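Local coordinates for monomethylamine corrinoid protein 1 (Methanosarcina barkeri, PDB 3EZX) that carries methyl groups on its bound corrinoid cofactor between the methyltransferases MtmB and MtbA during methanogenesis from methylamine, at residues I59-P62 against Q63-M66; V128-N132 against E133-E137; T200-N203 against A204-A208. One frame throughout, in Å; residues are numbered along the deposited sequence.

Interaction 1. Residues I59-P62 against Q63-M66; sequences IFLP and QIMM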
# COMPACT_ATOMS: atom_id res chain seq x y z
N ILE A 59 -0.86 -20.47 -13.27
CA ILE A 59 -0.94 -20.83 -11.86
C ILE A 59 -2.33 -20.39 -11.38
O ILE A 59 -3.06 -19.73 -12.13
CB ILE A 59 0.13 -20.12 -11.03
CG1 ILE A 59 -0.10 -18.61 -11.06
CG2 ILE A 59 1.51 -20.49 -11.57
CD1 ILE A 59 0.87 -17.82 -10.21
N PHE A 60 -2.70 -20.73 -10.16
CA PHE A 60 -4.03 -20.36 -9.69
C PHE A 60 -4.10 -19.82 -8.27
O PHE A 60 -3.11 -19.39 -7.71
CB PHE A 60 -4.96 -21.57 -9.86
CG PHE A 60 -5.04 -22.05 -11.28
CD1 PHE A 60 -4.21 -23.07 -11.74
CD2 PHE A 60 -5.90 -21.43 -12.18
CE1 PHE A 60 -4.22 -23.45 -13.09
CE2 PHE A 60 -5.92 -21.80 -13.52
CZ PHE A 60 -5.08 -22.81 -13.97
N LEU A 61 -5.29 -19.89 -7.69
CA LEU A 61 -5.46 -19.36 -6.35
C LEU A 61 -4.67 -20.02 -5.22
O LEU A 61 -4.33 -19.34 -4.24
CB LEU A 61 -6.94 -19.27 -5.98
CG LEU A 61 -7.58 -17.93 -6.40
CD1 LEU A 61 -8.74 -17.71 -5.46
CD2 LEU A 61 -6.60 -16.75 -6.28
N PRO A 62 -4.36 -21.31 -5.34
CA PRO A 62 -3.60 -21.86 -4.22
C PRO A 62 -2.20 -21.28 -4.21
O PRO A 62 -1.64 -21.04 -3.14
CB PRO A 62 -3.63 -23.36 -4.50
CG PRO A 62 -4.97 -23.50 -5.24
CD PRO A 62 -4.85 -22.38 -6.22
N GLN A 63 -1.67 -21.03 -5.41
CA GLN A 63 -0.33 -20.47 -5.58
C GLN A 63 -0.26 -18.99 -5.19
O GLN A 63 0.74 -18.53 -4.65
CB GLN A 63 0.14 -20.62 -7.03
CG GLN A 63 0.46 -22.04 -7.49
CD GLN A 63 -0.78 -22.88 -7.75
OE1 GLN A 63 -1.57 -22.58 -8.65
NE2 GLN A 63 -0.95 -23.94 -6.98
N ILE A 64 -1.32 -18.26 -5.51
CA ILE A 64 -1.38 -16.83 -5.20
C ILE A 64 -1.52 -16.61 -3.70
O ILE A 64 -0.97 -15.66 -3.15
CB ILE A 64 -2.56 -16.16 -5.93
CG1 ILE A 64 -2.39 -16.30 -7.44
CG2 ILE A 64 -2.66 -14.69 -5.54
CD1 ILE A 64 -1.12 -15.67 -7.97
N MET A 65 -2.24 -17.49 -3.03
CA MET A 65 -2.42 -17.36 -1.59
C MET A 65 -1.08 -17.51 -0.90
O MET A 65 -0.72 -16.71 -0.03
CB MET A 65 -3.39 -18.42 -1.07
CG MET A 65 -4.79 -18.24 -1.60
SD MET A 65 -5.90 -19.54 -1.10
CE MET A 65 -7.14 -18.59 -0.35
N MET A 66 -0.32 -18.53 -1.30
CA MET A 66 0.98 -18.78 -0.72
C MET A 66 1.99 -17.70 -1.05
O MET A 66 2.87 -17.39 -0.24
CB MET A 66 1.48 -20.15 -1.14
CG MET A 66 0.76 -21.27 -0.40
SD MET A 66 1.42 -22.88 -0.77
CE MET A 66 2.75 -22.93 0.40

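Interaction 2. Residues V128-N132 against E133-E137; sequences VDVLN and ENVVE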
# COMPACT_ATOMS: atom_id res chain seq x y z
N VAL A 128 -8.86 -3.14 6.63
CA VAL A 128 -9.38 -3.44 5.29
C VAL A 128 -10.91 -3.55 5.30
O VAL A 128 -11.52 -3.62 6.37
CB VAL A 128 -8.82 -4.78 4.73
CG1 VAL A 128 -7.30 -4.75 4.69
CG2 VAL A 128 -9.30 -5.95 5.58
N ASP A 129 -11.51 -3.58 4.12
CA ASP A 129 -12.96 -3.72 4.02
C ASP A 129 -13.66 -2.62 4.82
O ASP A 129 -14.69 -2.84 5.45
CB ASP A 129 -13.35 -5.11 4.54
CG ASP A 129 -14.85 -5.36 4.51
OD1 ASP A 129 -15.48 -5.06 3.48
OD2 ASP A 129 -15.38 -5.89 5.51
N VAL A 130 -13.09 -1.42 4.78
CA VAL A 130 -13.62 -0.26 5.50
C VAL A 130 -14.77 0.42 4.75
O VAL A 130 -14.63 0.75 3.57
CB VAL A 130 -12.53 0.80 5.72
CG1 VAL A 130 -13.07 1.94 6.55
CG2 VAL A 130 -11.32 0.16 6.39
N LEU A 131 -15.89 0.62 5.44
CA LEU A 131 -17.05 1.28 4.83
C LEU A 131 -16.69 2.74 4.54
O LEU A 131 -15.90 3.34 5.26
CB LEU A 131 -18.25 1.24 5.78
CG LEU A 131 -18.83 -0.13 6.14
CD1 LEU A 131 -19.74 0.00 7.36
CD2 LEU A 131 -19.60 -0.69 4.95
N ASN A 132 -17.28 3.31 3.49
CA ASN A 132 -16.98 4.69 3.15
C ASN A 132 -17.42 5.65 4.26
O ASN A 132 -16.79 6.68 4.48
CB ASN A 132 -17.65 5.08 1.84
CG ASN A 132 -17.02 4.38 0.65
OD1 ASN A 132 -15.81 4.17 0.62
ND2 ASN A 132 -17.84 4.04 -0.33
N GLU A 133 -18.49 5.30 4.96
CA GLU A 133 -18.98 6.14 6.04
C GLU A 133 -18.06 6.16 7.25
O GLU A 133 -17.95 7.18 7.93
CB GLU A 133 -20.38 5.70 6.44
CG GLU A 133 -21.43 6.04 5.39
CD GLU A 133 -22.85 5.74 5.84
OE1 GLU A 133 -23.21 6.11 6.98
OE2 GLU A 133 -23.60 5.14 5.04
N ASN A 134 -17.39 5.04 7.53
CA ASN A 134 -16.47 5.00 8.66
C ASN A 134 -15.23 5.83 8.37
O ASN A 134 -14.55 6.29 9.29
CB ASN A 134 -16.05 3.57 9.00
CG ASN A 134 -17.19 2.76 9.59
OD1 ASN A 134 -17.93 3.25 10.44
ND2 ASN A 134 -17.31 1.51 9.17
N VAL A 135 -14.92 6.03 7.08
CA VAL A 135 -13.77 6.83 6.70
C VAL A 135 -14.21 8.28 6.86
O VAL A 135 -13.45 9.13 7.33
CB VAL A 135 -13.36 6.59 5.22
CG1 VAL A 135 -12.20 7.50 4.84
CG2 VAL A 135 -12.94 5.14 5.03
N VAL A 136 -15.46 8.55 6.48
CA VAL A 136 -16.04 9.88 6.59
C VAL A 136 -16.17 10.24 8.07
O VAL A 136 -15.93 11.37 8.46
CB VAL A 136 -17.43 9.96 5.94
CG1 VAL A 136 -18.04 11.33 6.16
CG2 VAL A 136 -17.32 9.68 4.45
N GLU A 137 -16.57 9.27 8.88
CA GLU A 137 -16.72 9.51 10.31
C GLU A 137 -15.37 9.81 10.94
O GLU A 137 -15.27 10.65 11.83
CB GLU A 137 -17.37 8.29 11.00
CG GLU A 137 -18.89 8.30 10.95
CD GLU A 137 -19.51 7.07 11.58
OE1 GLU A 137 -19.05 6.65 12.66
OE2 GLU A 137 -20.48 6.53 11.00
O HOH W 1 -15.90 -0.18 7.97

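Interaction 3. Residues T200-N203 against A204-A208; sequences TAEN and AAEAA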
# COMPACT_ATOMS: atom_id res chain seq x y z
N THR A 200 -2.23 10.25 -6.22
CA THR A 200 -2.02 8.81 -6.28
C THR A 200 -0.53 8.54 -6.45
O THR A 200 0.23 9.44 -6.81
CB THR A 200 -2.76 8.16 -7.47
OG1 THR A 200 -2.33 6.80 -7.62
CG2 THR A 200 -2.48 8.91 -8.76
N ALA A 201 -0.12 7.31 -6.18
CA ALA A 201 1.27 6.92 -6.33
C ALA A 201 1.31 5.52 -6.93
O ALA A 201 0.27 4.88 -7.08
CB ALA A 201 1.96 6.93 -4.97
N GLU A 202 2.50 5.06 -7.28
CA GLU A 202 2.64 3.73 -7.86
C GLU A 202 3.39 2.80 -6.93
O GLU A 202 3.44 1.59 -7.17
CB GLU A 202 3.35 3.83 -9.21
CG GLU A 202 2.56 4.60 -10.25
CD GLU A 202 3.37 4.86 -11.51
OE1 GLU A 202 3.85 3.88 -12.13
OE2 GLU A 202 3.52 6.04 -11.89
N ASN A 203 3.98 3.36 -5.89
CA ASN A 203 4.71 2.56 -4.91
C ASN A 203 4.86 3.30 -3.59
O ASN A 203 4.59 4.50 -3.52
CB ASN A 203 6.09 2.16 -5.45
CG ASN A 203 6.91 3.35 -5.92
OD1 ASN A 203 7.20 4.27 -5.15
ND2 ASN A 203 7.29 3.33 -7.19
N ALA A 204 5.26 2.58 -2.56
CA ALA A 204 5.43 3.16 -1.23
C ALA A 204 6.27 4.42 -1.29
O ALA A 204 5.88 5.47 -0.78
CB ALA A 204 6.07 2.14 -0.29
N ALA A 205 7.44 4.31 -1.93
CA ALA A 205 8.36 5.42 -2.06
C ALA A 205 7.70 6.71 -2.56
O ALA A 205 7.67 7.72 -1.85
CB ALA A 205 9.51 5.04 -2.99
N GLU A 206 7.18 6.67 -3.78
CA GLU A 206 6.54 7.83 -4.37
C GLU A 206 5.36 8.29 -3.53
O GLU A 206 5.12 9.49 -3.38
CB GLU A 206 6.06 7.50 -5.78
CG GLU A 206 6.12 8.67 -6.74
CD GLU A 206 5.73 8.28 -8.15
OE1 GLU A 206 4.54 8.01 -8.38
OE2 GLU A 206 6.63 8.23 -9.02
N ALA A 207 4.63 7.33 -2.97
CA ALA A 207 3.48 7.64 -2.14
C ALA A 207 3.90 8.61 -1.05
O ALA A 207 3.22 9.61 -0.81
CB ALA A 207 2.93 6.36 -1.52
N ALA A 208 5.02 8.32 -0.40
CA ALA A 208 5.53 9.18 0.66
C ALA A 208 5.84 10.58 0.13
O ALA A 208 5.43 11.57 0.73
CB ALA A 208 6.79 8.56 1.27

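Interaction 1. Residues I59-P62 against Q63-M66
The side chain of Gln-63 folds back over the first turn of helix 61-82 and takes the amide of Phe-60, the N-cap residue, with Phe-60 N 2.6 Å from Gln-63 OE1. CG of the glutamine lies beside the backbone N (chi1 -70°), and a single bend at chi2 (75°) turns the amide back toward the start of the helix. The donor lies in the carbonyl plane of that amide. Rather than stacking, the Phe-60 ring runs alongside it, the two planes nearly perpendicular at 83°. The nitrogen of the same amide, Gln-63 NE2, comes within 3.7 Å of Pro-62 CB.

A second bridge is apolar. Ile-59 holds CG1 between its backbone N and carbonyl carbon, and this sends CD1 to within 3.7 Å of Ile-64 CD1; the two side chains cross at about a right angle. The backbone bond from Ile-64 N to Phe-60 O, 3.1 Å long, closes the same turn. Leu-61 CD2 adds a looser contact, 4.1 Å from Ile-64 CB. Val-50 of helix 35-55 covers both isoleucines, while Leu-61, Ile-64 and Met-65 touch the corrinoid.

Packing of the residue before the N-cap against the fourth helical residue is a hydrophobic staple. The glutamine bond supplies one half of a capping box, at a helix start lining the cobamide pocket of the N-terminal helical domain.

Interaction 2. Residues V128-N132 against E133-E137
Apolar contact comes first in this helix start: Val-130 CG1 packs on Val-135 CG2 at 3.5 Å, the two side chains meeting at about a right angle. Val-130 places CG1 opposite its backbone N (chi1 -176°), the branch that reaches the helix. Leu-131 lies across the side chain of Asn-134, its CD1 3.4 Å from Asn-134 ND2, so that the leucine's hydrocarbon borders a polar amide.

Backbone bonds form the second group. Leu-131, the N-cap residue, offers its O to two amides, and both bonds are weak. Asn-132 O also takes a weak bond from Val-135 N, and a stronger one from Val-136 N at 3.0 Å.

Water provides the third kind of link. One molecule accepts from Leu-131 N at 2.7 Å and also from Asn-134 ND2, taking the N-H that an N3 side chain would accept directly in a capping box. It ties the N-cap amide to the third helical residue.

Around this turn, Phe-98 of strand 94-99 touches both valines of the apolar pair, and Leu-165 of helix 161-171 packs on Asn-132, Val-135 and Val-136. A hydrophobic staple thus begins helix 132-141, the helix of the beta-alpha-beta crossover that joins parallel strands 122-125 and 147-152 in the Rossmann-like corrinoid-binding domain.

Interaction 3. Residues T200-N203 against A204-A208
Asn-203 caps helix 204-213 through its side chain, a classic asparagine N-cap: Asn-203 OD1 accepts from Glu-206 N at 2.8 Å. The bond is almost straight, 175° at the hydrogen, and its donor approaches nearly head-on to the side-chain C=O. With CG set between the backbone N and the carbonyl carbon (chi1 54°), the amide oxygen is brought over the first turn. The main chain adds a second grip from the same residue, Ala-207 N reaching Asn-203 O at 2.9 Å, so the cap holds two amides of the opening turn with two different oxygens.

The close-fitted side is built of small residues. Ala-201 points its methyl at the helix, where CB lies 3.3 Å from Ala-207 CA and also meets that residue's methyl. Leu-111 and Met-115 of helix 107-118 cover Ala-204, and Val-112 covers Ala-207, in the interior of the corrinoid-binding domain. The loop residues Ala-201, Glu-202 and Asn-203, with Ala-204, also touch the bound cobamide, so the loop and cap line part of the cofactor pocket.

On the solvent side the contact is looser. Glu-202 is exposed and runs alongside Glu-206, both pointing the same way with no bond between them. Their like charges probably disfavour a closer approach: Glu-202 OE2 stays 4.2 Å from Glu-206 OE1, the carboxylate planes turned 79° apart.

In the fold
All three contacts are helix beginnings, in chain order 1, 2, 3. A glutamine and a water accept from the N-cap amide in interactions 1 and 2; an asparagine caps a helix amide in interaction 3. Interaction 1 opens helix 61-82 of the N-terminal helical domain; interactions 2 and 3 open helices 132-141 and 204-213 of the Rossmann-like domain. None touches another: the centre of interaction 1 lies about 29 Å from that of interaction 2 and about 26 Å from that of interaction 3. Interactions 2 and 3 have centres about 22 Å apart. Interactions 1 and 3 touch the corrinoid from different domains; interaction 2 holds no pocket residue and lies in the crossover between strands 122-125 and 147-152.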